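PDB 2YJG: lactate racemase apoprotein from Thermoanaerobacterium thermosaccharolyticum, which catalyses the interconversion of the D- and L-isomers of lactate, using a nickel pincer cofactor derived from nicotinic acid mononucleotide that is absent from this apoprotein. Local coordinates for residues K64-I69 with A162-A167; N98-I103 with N156-E161; V272-A277 with K411-P416; A305-G310 with I368-I373; A317-G322 with M374-K379. All coordinates share one frame; numbering follows the deposited sequence.

Contact 1. Residues K64-I69 with A162-A167; sequences KNIVII and ADLLVA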
# COMPACT_ATOMS: atom_id res chain seq x y z
N LYS A 64 0.66 -24.01 -9.01
CA LYS A 64 0.13 -23.50 -7.72
C LYS A 64 0.98 -22.47 -7.01
O LYS A 64 0.73 -22.13 -5.85
CB LYS A 64 -0.12 -24.70 -6.77
CG LYS A 64 1.10 -25.31 -6.15
CD LYS A 64 0.79 -26.71 -5.55
CE LYS A 64 2.03 -27.34 -4.98
NZ LYS A 64 1.70 -28.72 -4.55
N ASN A 65 2.05 -22.00 -7.63
CA ASN A 65 2.90 -21.02 -6.97
C ASN A 65 3.59 -20.32 -8.10
O ASN A 65 4.66 -20.73 -8.52
CB ASN A 65 3.90 -21.73 -6.02
CG ASN A 65 4.87 -20.76 -5.27
OD1 ASN A 65 4.60 -19.56 -5.05
ND2 ASN A 65 6.00 -21.33 -4.84
N ILE A 66 2.95 -19.27 -8.59
CA ILE A 66 3.49 -18.42 -9.66
C ILE A 66 4.13 -17.14 -9.12
O ILE A 66 3.63 -16.55 -8.17
CB ILE A 66 2.39 -18.07 -10.65
CG1 ILE A 66 1.74 -19.38 -11.13
CG2 ILE A 66 2.93 -17.27 -11.84
CD1 ILE A 66 0.58 -19.20 -12.03
N VAL A 67 5.27 -16.76 -9.69
CA VAL A 67 5.96 -15.54 -9.29
C VAL A 67 6.10 -14.71 -10.58
O VAL A 67 6.53 -15.24 -11.60
CB VAL A 67 7.34 -15.80 -8.62
CG1 VAL A 67 8.15 -14.47 -8.43
CG2 VAL A 67 7.15 -16.62 -7.25
N ILE A 68 5.66 -13.46 -10.53
CA ILE A 68 5.97 -12.49 -11.58
C ILE A 68 7.00 -11.50 -11.04
O ILE A 68 6.72 -10.82 -10.03
CB ILE A 68 4.81 -11.63 -11.94
CG1 ILE A 68 3.59 -12.48 -12.35
CG2 ILE A 68 5.16 -10.64 -13.08
CD1 ILE A 68 2.29 -11.64 -12.48
N ILE A 69 8.13 -11.37 -11.74
CA ILE A 69 9.15 -10.40 -11.35
C ILE A 69 8.79 -9.10 -12.06
O ILE A 69 8.48 -9.11 -13.27
CB ILE A 69 10.56 -10.80 -11.73
CG1 ILE A 69 10.97 -12.13 -11.05
CG2 ILE A 69 11.53 -9.71 -11.25
CD1 ILE A 69 12.32 -12.73 -11.54
N ALA A 162 9.19 -21.11 -7.03
CA ALA A 162 8.09 -20.99 -7.96
C ALA A 162 7.91 -22.18 -8.88
O ALA A 162 8.87 -22.74 -9.39
CB ALA A 162 8.27 -19.73 -8.79
N ASP A 163 6.65 -22.56 -9.05
CA ASP A 163 6.19 -23.48 -10.12
C ASP A 163 6.34 -22.92 -11.49
O ASP A 163 6.61 -23.64 -12.48
CB ASP A 163 4.67 -23.66 -9.98
CG ASP A 163 4.33 -24.85 -9.25
OD1 ASP A 163 5.27 -25.54 -8.76
OD2 ASP A 163 3.11 -25.12 -9.16
N LEU A 164 6.10 -21.62 -11.59
CA LEU A 164 6.33 -20.92 -12.84
C LEU A 164 6.90 -19.58 -12.47
O LEU A 164 6.38 -18.88 -11.56
CB LEU A 164 5.04 -20.79 -13.61
CG LEU A 164 5.05 -20.08 -14.95
CD1 LEU A 164 5.77 -20.94 -15.95
CD2 LEU A 164 3.62 -19.65 -15.40
N LEU A 165 8.00 -19.22 -13.12
CA LEU A 165 8.59 -17.92 -12.96
C LEU A 165 8.46 -17.11 -14.23
O LEU A 165 8.87 -17.55 -15.32
CB LEU A 165 10.05 -18.07 -12.59
CG LEU A 165 10.82 -16.77 -12.25
CD1 LEU A 165 10.17 -15.97 -11.02
CD2 LEU A 165 12.29 -17.03 -12.01
N VAL A 166 7.91 -15.90 -14.06
CA VAL A 166 7.63 -14.97 -15.13
C VAL A 166 8.32 -13.63 -14.81
O VAL A 166 8.53 -13.30 -13.64
CB VAL A 166 6.07 -14.77 -15.23
CG1 VAL A 166 5.72 -13.68 -16.16
CG2 VAL A 166 5.44 -16.02 -15.72
N ALA A 167 8.56 -12.81 -15.82
CA ALA A 167 9.03 -11.41 -15.56
C ALA A 167 8.45 -10.44 -16.55
O ALA A 167 8.19 -10.79 -17.72
CB ALA A 167 10.53 -11.34 -15.67
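Val67 and Leu165 lie side by side and point the same way from two parallel neighbouring strands, with Val67 CG1 3.6 Å from Leu165 CD1. This is the dense part of the contact. Val67 spreads its two methyls over two partners: CG1, anti to the backbone N (chi1 170°), meets the leucine, while CG2 rests 3.6 Å from Ala162 CB. Leu165 CD1 also reaches Ile69, 3.9 Å from its CG1, and Ile69 CB packs on Ala167 CB. On the other face Ile66 and Ile68 sit more loosely beside Leu164 and Val166; Ile66 CG2 comes only to 4.3 Å from Leu164 CD2. Regular parallel bonding joins the backbones: Val67 N to Leu164 O, Val166 N to Val67 O, and Ile69 N to Val166 O at 2.7 Å. Towards the solvent the strands give way to loop, where Asp163 OD2 accepts from Lys64 N at 2.7 Å, on its anti side and 18° out of the carboxylate plane. Lys64 NZ leads away, 6.0 Å from Asp163 OD2, so no salt bridge accompanies it. Ile69 and Ala167 lie about 9 Å, side chain to side chain, from Asp72 and Lys184 respectively, which probably bind the cofactor. Both strands are interior members of the mixed sheet of the N-terminal domain: strand 99-104 flanks 66-71, strand 233-241 flanks 164-170, and helix 79-91 packs on Ile66 and Ile68.

Contact 2. Residues N98-I103 with N156-E161; sequences NVKILI and NKLAVE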
# COMPACT_ATOMS: atom_id res chain seq x y z
N ASN A 98 -2.15 -18.95 -7.17
CA ASN A 98 -1.38 -18.11 -6.31
C ASN A 98 -0.35 -17.40 -7.14
O ASN A 98 0.47 -18.05 -7.84
CB ASN A 98 -0.68 -18.91 -5.24
CG ASN A 98 -1.63 -19.60 -4.36
OD1 ASN A 98 -1.64 -20.84 -4.30
ND2 ASN A 98 -2.50 -18.83 -3.71
N VAL A 99 -0.35 -16.09 -7.03
CA VAL A 99 0.57 -15.27 -7.82
C VAL A 99 1.24 -14.26 -6.92
O VAL A 99 0.56 -13.40 -6.36
CB VAL A 99 -0.11 -14.54 -8.96
CG1 VAL A 99 0.96 -13.77 -9.86
CG2 VAL A 99 -0.85 -15.45 -9.79
N LYS A 100 2.55 -14.35 -6.78
CA LYS A 100 3.36 -13.41 -6.04
C LYS A 100 4.09 -12.46 -6.98
O LYS A 100 4.62 -12.89 -7.99
CB LYS A 100 4.37 -14.13 -5.14
CG LYS A 100 3.73 -14.53 -3.83
CD LYS A 100 4.64 -15.10 -2.85
CE LYS A 100 3.81 -15.95 -1.86
NZ LYS A 100 4.63 -16.17 -0.69
N ILE A 101 4.11 -11.18 -6.66
CA ILE A 101 4.76 -10.22 -7.52
C ILE A 101 6.00 -9.81 -6.75
O ILE A 101 5.90 -9.20 -5.71
CB ILE A 101 3.80 -9.05 -7.86
CG1 ILE A 101 2.57 -9.60 -8.60
CG2 ILE A 101 4.45 -8.05 -8.76
CD1 ILE A 101 1.40 -8.64 -8.66
N LEU A 102 7.15 -10.14 -7.30
CA LEU A 102 8.45 -9.93 -6.66
C LEU A 102 9.09 -8.74 -7.32
O LEU A 102 9.34 -8.78 -8.52
CB LEU A 102 9.32 -11.16 -6.91
CG LEU A 102 10.76 -11.17 -6.34
CD1 LEU A 102 10.84 -10.75 -4.81
CD2 LEU A 102 11.39 -12.48 -6.62
N ILE A 103 9.38 -7.69 -6.54
CA ILE A 103 9.95 -6.43 -7.07
C ILE A 103 11.48 -6.59 -7.15
O ILE A 103 12.13 -6.86 -6.13
CB ILE A 103 9.62 -5.24 -6.16
CG1 ILE A 103 8.12 -5.09 -5.97
CG2 ILE A 103 10.23 -3.92 -6.69
CD1 ILE A 103 7.40 -4.79 -7.21
N ASN A 156 16.98 -14.75 -5.28
CA ASN A 156 15.85 -14.82 -4.34
C ASN A 156 15.15 -16.20 -4.35
O ASN A 156 14.73 -16.72 -5.42
CB ASN A 156 14.84 -13.73 -4.68
CG ASN A 156 13.91 -13.37 -3.55
OD1 ASN A 156 13.07 -14.18 -3.12
ND2 ASN A 156 14.01 -12.13 -3.09
N LYS A 157 15.03 -16.76 -3.14
CA LYS A 157 14.42 -18.09 -2.94
C LYS A 157 13.00 -18.24 -3.47
O LYS A 157 12.61 -19.29 -3.93
CB LYS A 157 14.39 -18.42 -1.42
CG LYS A 157 14.86 -19.87 -1.14
CD LYS A 157 15.24 -20.13 0.35
CE LYS A 157 14.20 -19.60 1.34
NZ LYS A 157 14.54 -19.91 2.81
N LEU A 158 12.21 -17.20 -3.32
CA LEU A 158 10.85 -17.20 -3.84
C LEU A 158 10.81 -17.53 -5.30
O LEU A 158 9.98 -18.29 -5.76
CB LEU A 158 10.26 -15.82 -3.61
CG LEU A 158 8.75 -15.74 -3.74
CD1 LEU A 158 8.08 -16.46 -2.53
CD2 LEU A 158 8.38 -14.27 -3.78
N ALA A 159 11.74 -16.93 -6.05
CA ALA A 159 11.86 -17.21 -7.48
C ALA A 159 12.20 -18.67 -7.79
O ALA A 159 11.65 -19.27 -8.73
CB ALA A 159 12.91 -16.28 -8.08
N VAL A 160 13.11 -19.21 -7.00
CA VAL A 160 13.59 -20.58 -7.13
C VAL A 160 12.44 -21.56 -6.85
O VAL A 160 12.16 -22.45 -7.63
CB VAL A 160 14.74 -20.88 -6.13
CG1 VAL A 160 15.23 -22.31 -6.36
CG2 VAL A 160 15.92 -19.82 -6.25
N GLU A 161 11.72 -21.31 -5.76
CA GLU A 161 10.58 -22.17 -5.32
C GLU A 161 9.33 -22.16 -6.22
O GLU A 161 8.54 -23.10 -6.18
CB GLU A 161 10.10 -21.70 -3.94
CG GLU A 161 11.09 -21.87 -2.84
CD GLU A 161 10.66 -21.09 -1.58
OE1 GLU A 161 9.59 -20.38 -1.61
OE2 GLU A 161 11.40 -21.20 -0.56
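Leu158 CD1 touches Lys100 CD at 3.7 Å, the two side chains crossing at about a right angle. Apolar contact dominates here. Near its end the extended lysine crosses the leucine methyls, Lys100 CD also lying 3.9 Å from Leu158 CD2. Deeper in, Leu102 points towards the helix with CG anti to its backbone N (chi1 180°), and its two methyls share the work: CD1 approaches Leu158 CD2 at 4.4 Å, and CD2 approaches Ala159 CB at 4.3 Å. These are comfortable van der Waals distances rather than tight interlocking.

A mixed polar and apolar meeting follows where Leu102 and Asn156 come at each other from opposite directions, Leu102 CD1 lying 3.9 Å from Asn156 ND2. That amide is held from both ends. Asn156 is the N-cap of helix 157-161: its OD1 takes the Leu158 N-H at 3.1 Å, in the amide plane and on a lone pair, while ND2 bonds to His133 ND1. The two bonds fix the rotation of the amide beside the leucine.

Lys100 NZ and Glu161 OE1 are 6.6 Å apart, too far for a salt bridge, though a weak attraction is possible. No hydrogen bond joins the two segments; a short helix is laid against a strand by side chains alone, with their axes 10.1 Å apart and at 142°. Strand 99-104 runs between 66-71 and 129-132, Leu102 touching Val67 on one and Val131 on the other, while Ile190 from a loop packs against both Leu102 and Ala159.

Contact 3. Residues V272-A277 with K411-P416; sequences VNAKPA and KINVIP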
# COMPACT_ATOMS: atom_id res chain seq x y z
N VAL A 272 21.97 5.26 -34.70
CA VAL A 272 22.35 6.38 -35.58
C VAL A 272 23.75 6.12 -36.10
O VAL A 272 24.58 5.51 -35.41
CB VAL A 272 22.27 7.71 -34.84
CG1 VAL A 272 20.84 7.97 -34.39
CG2 VAL A 272 23.30 7.74 -33.65
N ASN A 273 24.01 6.54 -37.33
CA ASN A 273 25.27 6.28 -37.99
C ASN A 273 26.12 7.53 -37.98
O ASN A 273 25.69 8.57 -38.52
CB ASN A 273 24.99 5.79 -39.43
CG ASN A 273 24.11 4.54 -39.47
OD1 ASN A 273 22.97 4.56 -39.97
ND2 ASN A 273 24.62 3.45 -38.95
N ALA A 274 27.28 7.48 -37.34
CA ALA A 274 28.14 8.65 -37.17
C ALA A 274 29.45 8.59 -37.97
O ALA A 274 30.17 7.60 -37.91
CB ALA A 274 28.48 8.82 -35.65
N LYS A 275 29.77 9.63 -38.73
CA LYS A 275 31.12 9.86 -39.22
C LYS A 275 31.89 10.58 -38.12
O LYS A 275 31.56 11.72 -37.74
CB LYS A 275 31.14 10.71 -40.51
CG LYS A 275 32.52 11.35 -40.77
CD LYS A 275 32.74 11.83 -42.25
CE LYS A 275 34.21 12.32 -42.44
NZ LYS A 275 34.39 13.04 -43.73
N PRO A 276 32.94 9.95 -37.59
CA PRO A 276 33.48 10.62 -36.41
C PRO A 276 34.02 12.04 -36.67
O PRO A 276 34.60 12.34 -37.75
CB PRO A 276 34.54 9.66 -35.87
CG PRO A 276 34.32 8.32 -36.61
CD PRO A 276 33.65 8.69 -37.92
N ALA A 277 33.80 12.91 -35.69
CA ALA A 277 34.09 14.32 -35.80
C ALA A 277 35.01 14.73 -34.69
O ALA A 277 35.17 14.05 -33.66
CB ALA A 277 32.81 15.15 -35.72
N LYS A 411 34.19 20.33 -38.22
CA LYS A 411 32.76 19.91 -38.28
C LYS A 411 32.38 19.16 -36.99
O LYS A 411 33.22 18.53 -36.37
CB LYS A 411 32.37 19.13 -39.55
CG LYS A 411 32.15 20.05 -40.80
CD LYS A 411 31.04 19.60 -41.73
CE LYS A 411 31.55 19.25 -43.11
NZ LYS A 411 30.58 19.07 -44.23
N ILE A 412 31.12 19.26 -36.59
CA ILE A 412 30.65 18.91 -35.28
C ILE A 412 29.54 17.95 -35.45
O ILE A 412 28.60 18.19 -36.24
CB ILE A 412 30.05 20.14 -34.54
CG1 ILE A 412 31.06 21.26 -34.38
CG2 ILE A 412 29.48 19.77 -33.14
CD1 ILE A 412 30.40 22.62 -34.06
N ASN A 413 29.59 16.87 -34.70
CA ASN A 413 28.48 15.96 -34.64
C ASN A 413 27.52 16.44 -33.56
O ASN A 413 27.95 16.65 -32.44
CB ASN A 413 28.95 14.53 -34.34
CG ASN A 413 29.35 13.72 -35.59
OD1 ASN A 413 30.17 12.77 -35.50
ND2 ASN A 413 28.74 14.01 -36.71
N VAL A 414 26.22 16.53 -33.83
CA VAL A 414 25.20 16.90 -32.81
C VAL A 414 24.30 15.75 -32.53
O VAL A 414 23.62 15.24 -33.42
CB VAL A 414 24.34 18.14 -33.26
CG1 VAL A 414 23.31 18.52 -32.14
CG2 VAL A 414 25.27 19.34 -33.59
N ILE A 415 24.29 15.28 -31.28
CA ILE A 415 23.46 14.17 -30.90
C ILE A 415 22.56 14.73 -29.79
O ILE A 415 22.96 14.72 -28.62
CB ILE A 415 24.29 13.03 -30.30
CG1 ILE A 415 25.52 12.71 -31.20
CG2 ILE A 415 23.38 11.81 -30.06
CD1 ILE A 415 26.34 11.47 -30.74
N PRO A 416 21.37 15.23 -30.16
CA PRO A 416 20.64 16.00 -29.15
C PRO A 416 20.26 15.24 -27.88
O PRO A 416 20.28 15.83 -26.80
CB PRO A 416 19.40 16.53 -29.87
CG PRO A 416 19.63 16.22 -31.40
CD PRO A 416 20.74 15.24 -31.50
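Ala277 CB sits 3.5 Å from Lys411 O, and the side chain of Asn413 comes up beside the same methyl, Asn413 CB lying 4.1 Å from Ala277 CB. The Asn413 side chain bridges the two segments. Its CG stands beside the backbone N and anti to the carbonyl carbon (chi1 -87°), which carries the amide towards the break in strand 271-277 at Lys275 and Pro276; Asn413 CG is 3.7 Å from Lys275 O. Ala274 also points its methyl towards strand 412-415. Strand 412-415 belongs to the parallel sheet of the C-terminal domain, whereas strand 271-277 pairs in parallel with 422-425, so the contact joins two different sheets and has no direct backbone pairing between its segments. Ile412 turns its side chain away from Ala277, onto Ile279 and Ile281 of the neighbouring strand 279-283. Lys275 and Lys411 lie at the exposed margin: the first runs out extended, the second is bent along its chain, and each touches Gln23 of strand 22-25. Gln23 packs on Asn413 too, while Ala306 reaches that side chain from a loop.

Contact 4. Residues A305-G310 with I368-I373; sequences AACKDG and INHKVI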
# COMPACT_ATOMS: atom_id res chain seq x y z
N ALA A 305 31.68 7.48 -29.09
CA ALA A 305 31.50 6.73 -30.29
C ALA A 305 31.43 7.61 -31.56
O ALA A 305 31.79 7.13 -32.64
CB ALA A 305 30.29 5.86 -30.16
N ALA A 306 31.04 8.87 -31.43
CA ALA A 306 30.99 9.82 -32.56
C ALA A 306 32.12 10.78 -32.64
O ALA A 306 32.06 11.71 -33.47
CB ALA A 306 29.67 10.62 -32.52
N CYS A 307 33.13 10.62 -31.77
CA CYS A 307 34.22 11.55 -31.67
C CYS A 307 35.53 10.88 -32.15
O CYS A 307 35.76 9.69 -31.91
CB CYS A 307 34.33 12.00 -30.23
SG CYS A 307 35.25 13.45 -29.93
N LYS A 308 36.34 11.63 -32.89
CA LYS A 308 37.68 11.22 -33.22
C LYS A 308 38.57 11.18 -31.95
O LYS A 308 38.38 11.96 -31.01
CB LYS A 308 38.29 12.22 -34.22
CG LYS A 308 37.70 12.16 -35.63
CD LYS A 308 38.53 13.10 -36.52
CE LYS A 308 37.71 13.70 -37.66
NZ LYS A 308 38.45 14.82 -38.39
N ASP A 309 39.55 10.30 -31.95
CA ASP A 309 40.54 10.22 -30.89
C ASP A 309 41.15 11.55 -30.68
O ASP A 309 41.55 12.26 -31.64
CB ASP A 309 41.66 9.22 -31.22
CG ASP A 309 41.13 7.83 -31.64
OD1 ASP A 309 40.28 7.23 -30.90
OD2 ASP A 309 41.54 7.33 -32.73
N GLY A 310 41.17 11.97 -29.43
CA GLY A 310 41.64 13.28 -29.06
C GLY A 310 40.70 14.43 -29.24
O GLY A 310 41.09 15.55 -29.03
N ILE A 368 40.58 9.27 -21.23
CA ILE A 368 41.94 8.94 -21.64
C ILE A 368 42.15 9.30 -23.09
O ILE A 368 43.25 9.70 -23.41
CB ILE A 368 42.28 7.44 -21.45
CG1 ILE A 368 42.38 7.12 -19.95
CG2 ILE A 368 43.64 7.08 -22.14
CD1 ILE A 368 42.30 5.65 -19.70
N ASN A 369 41.10 9.22 -23.92
CA ASN A 369 41.15 9.48 -25.37
C ASN A 369 40.48 10.80 -25.83
O ASN A 369 40.55 11.13 -27.04
CB ASN A 369 40.42 8.37 -26.13
CG ASN A 369 41.18 7.10 -26.24
OD1 ASN A 369 42.33 6.98 -25.82
ND2 ASN A 369 40.50 6.07 -26.80
N HIS A 370 39.77 11.48 -24.93
CA HIS A 370 38.93 12.63 -25.30
C HIS A 370 38.88 13.63 -24.19
O HIS A 370 38.92 13.25 -23.02
CB HIS A 370 37.49 12.19 -25.59
CG HIS A 370 37.38 11.09 -26.58
ND1 HIS A 370 37.31 9.77 -26.22
CD2 HIS A 370 37.35 11.12 -27.93
CE1 HIS A 370 37.26 9.02 -27.32
NE2 HIS A 370 37.23 9.83 -28.37
N LYS A 371 38.67 14.89 -24.54
CA LYS A 371 38.33 15.89 -23.52
C LYS A 371 36.84 15.97 -23.41
O LYS A 371 36.17 15.89 -24.43
CB LYS A 371 38.83 17.27 -23.98
CG LYS A 371 40.30 17.30 -24.28
CD LYS A 371 41.14 17.45 -23.08
CE LYS A 371 42.65 17.17 -23.45
NZ LYS A 371 43.60 18.05 -22.68
N VAL A 372 36.32 16.15 -22.20
CA VAL A 372 34.90 16.32 -21.99
C VAL A 372 34.68 17.68 -21.37
O VAL A 372 35.44 18.11 -20.43
CB VAL A 372 34.31 15.20 -21.15
CG1 VAL A 372 32.82 15.45 -20.84
CG2 VAL A 372 34.51 13.85 -21.87
N ILE A 373 33.72 18.38 -21.94
CA ILE A 373 33.27 19.67 -21.43
C ILE A 373 31.85 19.49 -20.96
O ILE A 373 31.00 19.02 -21.71
CB ILE A 373 33.32 20.83 -22.50
CG1 ILE A 373 34.75 21.10 -22.89
CG2 ILE A 373 32.65 22.12 -21.95
CD1 ILE A 373 34.93 21.74 -24.20
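Asn369 O receives the Gly310 N-H at 2.6 Å, a short bond in which the donor approaches nearly along the C=O axis (C=O...N angle 169°). It ties the corner after strand 307-308 to the chain just leaving helix 357-369. Gly310 has positive phi, a conformation easily adopted by glycine, and its CA lies 4.7 Å from that of His370.

The His370 ring lies against the corner and the strand before it. CG stands anti to the carbonyl carbon, beside the backbone N, and chi2 of 94° turns the CD2-NE2 edge towards residues 307-309. Lys308 O meets the ring at its edge, near the ring plane, 3.4 Å from His370 CD2. Cys307 SG comes to 3.7 Å from His370 CD2; seen from the ring centroid, it lies 63° off the normal, an oblique sulfur-aromatic approach. Cys307 reaches it with SG anti to the backbone N. On the far side of the ring, His370 ND1 bonds to Ile366 O, one turn back in the chain, which fixes the rotation of the imidazole. Asp309 and Asn369 are at the exposed rim, Asp309 OD1 and Asn369 ND2 being 4.3 Å apart.

Lys308 turns away to a salt bridge with Asp278. Ile313 of strand 311-316 touches both Cys307 and His370, and Lys371 pairs its backbone with Gly311 and Ile313, so the corner leads into strand 311-316 beside its neighbour 371-375.

Contact 5. Residues A317-G322 with M374-K379; sequences AECADG and MVTDSK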
# COMPACT_ATOMS: atom_id res chain seq x y z
N ALA A 317 24.13 18.50 -19.31
CA ALA A 317 23.57 17.66 -18.23
C ALA A 317 23.47 18.54 -16.96
O ALA A 317 24.47 18.98 -16.41
CB ALA A 317 24.45 16.40 -17.97
N GLU A 318 22.25 18.88 -16.56
CA GLU A 318 22.05 19.84 -15.44
C GLU A 318 22.69 19.32 -14.18
O GLU A 318 23.34 20.06 -13.44
CB GLU A 318 20.57 20.04 -15.23
CG GLU A 318 20.24 20.93 -14.08
CD GLU A 318 18.78 21.10 -13.84
OE1 GLU A 318 18.05 20.10 -13.62
OE2 GLU A 318 18.35 22.29 -13.82
N CYS A 319 22.56 18.00 -13.94
CA CYS A 319 23.16 17.38 -12.76
C CYS A 319 22.75 18.07 -11.47
O CYS A 319 23.58 18.38 -10.63
CB CYS A 319 24.69 17.28 -12.86
SG CYS A 319 25.24 16.29 -14.32
N ALA A 320 21.46 18.31 -11.35
CA ALA A 320 20.90 19.03 -10.20
C ALA A 320 21.28 18.38 -8.88
O ALA A 320 21.37 19.08 -7.88
CB ALA A 320 19.34 19.07 -10.32
N ASP A 321 21.43 17.05 -8.88
CA ASP A 321 21.78 16.30 -7.68
C ASP A 321 23.27 16.10 -7.45
O ASP A 321 23.65 15.41 -6.49
CB ASP A 321 21.05 14.96 -7.67
CG ASP A 321 19.54 15.12 -7.62
OD1 ASP A 321 19.05 16.15 -7.12
OD2 ASP A 321 18.83 14.21 -8.04
N GLY A 322 24.12 16.74 -8.26
CA GLY A 322 25.54 16.75 -8.00
C GLY A 322 26.21 15.57 -8.69
O GLY A 322 25.78 15.20 -9.80
N MET A 374 31.58 19.84 -19.71
CA MET A 374 30.22 19.72 -19.23
C MET A 374 29.54 21.11 -19.07
O MET A 374 30.03 21.98 -18.36
CB MET A 374 30.13 18.93 -17.92
CG MET A 374 30.59 17.49 -17.96
SD MET A 374 30.16 16.60 -16.45
CE MET A 374 28.48 16.30 -16.71
N VAL A 375 28.42 21.29 -19.73
CA VAL A 375 27.47 22.38 -19.47
C VAL A 375 26.53 21.87 -18.41
O VAL A 375 25.74 20.96 -18.64
CB VAL A 375 26.69 22.81 -20.79
CG1 VAL A 375 25.56 23.84 -20.54
CG2 VAL A 375 27.71 23.34 -21.88
N THR A 376 26.58 22.52 -17.24
CA THR A 376 25.99 22.02 -16.05
C THR A 376 25.77 23.17 -15.07
O THR A 376 26.33 24.20 -15.24
CB THR A 376 26.90 20.93 -15.44
OG1 THR A 376 26.15 20.22 -14.49
CG2 THR A 376 28.15 21.50 -14.81
N ASP A 377 24.91 22.94 -14.09
CA ASP A 377 24.61 23.85 -12.99
C ASP A 377 25.89 24.28 -12.34
O ASP A 377 26.76 23.44 -12.14
CB ASP A 377 23.72 23.11 -11.99
CG ASP A 377 23.09 24.00 -10.97
OD1 ASP A 377 23.83 24.54 -10.08
OD2 ASP A 377 21.83 24.09 -11.03
N SER A 378 25.99 25.57 -11.97
CA SER A 378 27.23 26.12 -11.41
C SER A 378 27.67 25.45 -10.13
O SER A 378 28.88 25.49 -9.84
CB SER A 378 27.14 27.63 -11.17
OG SER A 378 26.19 27.90 -10.16
N LYS A 379 26.72 24.86 -9.39
CA LYS A 379 26.96 24.06 -8.16
C LYS A 379 27.96 22.97 -8.43
O LYS A 379 28.67 22.50 -7.50
CB LYS A 379 25.70 23.29 -7.70
CG LYS A 379 24.52 24.02 -7.16
CD LYS A 379 23.38 23.05 -6.75
CE LYS A 379 22.66 22.32 -7.91
NZ LYS A 379 21.31 21.64 -7.49
O HOH W 1 19.78 24.32 -13.25
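Thr376 presents its hydroxyl to two backbone carbonyls at once: OG1, anti to the backbone N (chi1 -165°), lies 2.8 Å from Ala317 O and 3.0 Å from Glu318 O. Asn380 ND2 also bonds to this oxygen. The bent Met374 chain brings CE to 4.0 Å from Cys319 SG and 4.2 Å from Ala317 CB, forming the apolar side. Lys379 reaches the turn that follows. Its chain, bent at chi3 (-69°), delivers NZ in the carbonyl plane onto a lone pair of Ala320 O at 2.6 Å, within the type I turn from Cys319 to Gly322. Asp377 divides its carboxylate: OD1 accepts from Lys379 N with its anti lone pair, making an Asx turn, while a water bridges Asp377 OD2 and Glu318 OE2. The backbones, leaving the C-terminal ends of adjacent parallel strands 311-316 and 371-375, are joined by a straight bond from Ala317 N to Val375 O, 3.0 Å, and a weak one from Asp377 N to Glu318 O. Gln295, probably a substrate ligand, lies about 7 Å from Cys319, side chain to side chain. The water donates to both carboxylates, which probably eases the repulsion between two like charges held close together.

The five contacts fall into two groups on opposite sides of the chain's centre. Contacts 1 and 2, centres 6 Å apart, share the mixed sheet of the N-terminal domain through neighbouring strands 66-71 and 99-104, and contact 2 is nested within the loop closed by contact 1. Contacts 3, 4 and 5 follow in the C-terminal domain and reach its parallel sheet; contacts 4 and 5 lie nested inside contact 3, cross each other and use opposite ends of strand 371-375. Centres of contacts 1 and 3 are about 45 Å apart. The fold has two sheets, the second including early strand 22-25, with probable cofactor ligands near the first and substrate ligands near the second.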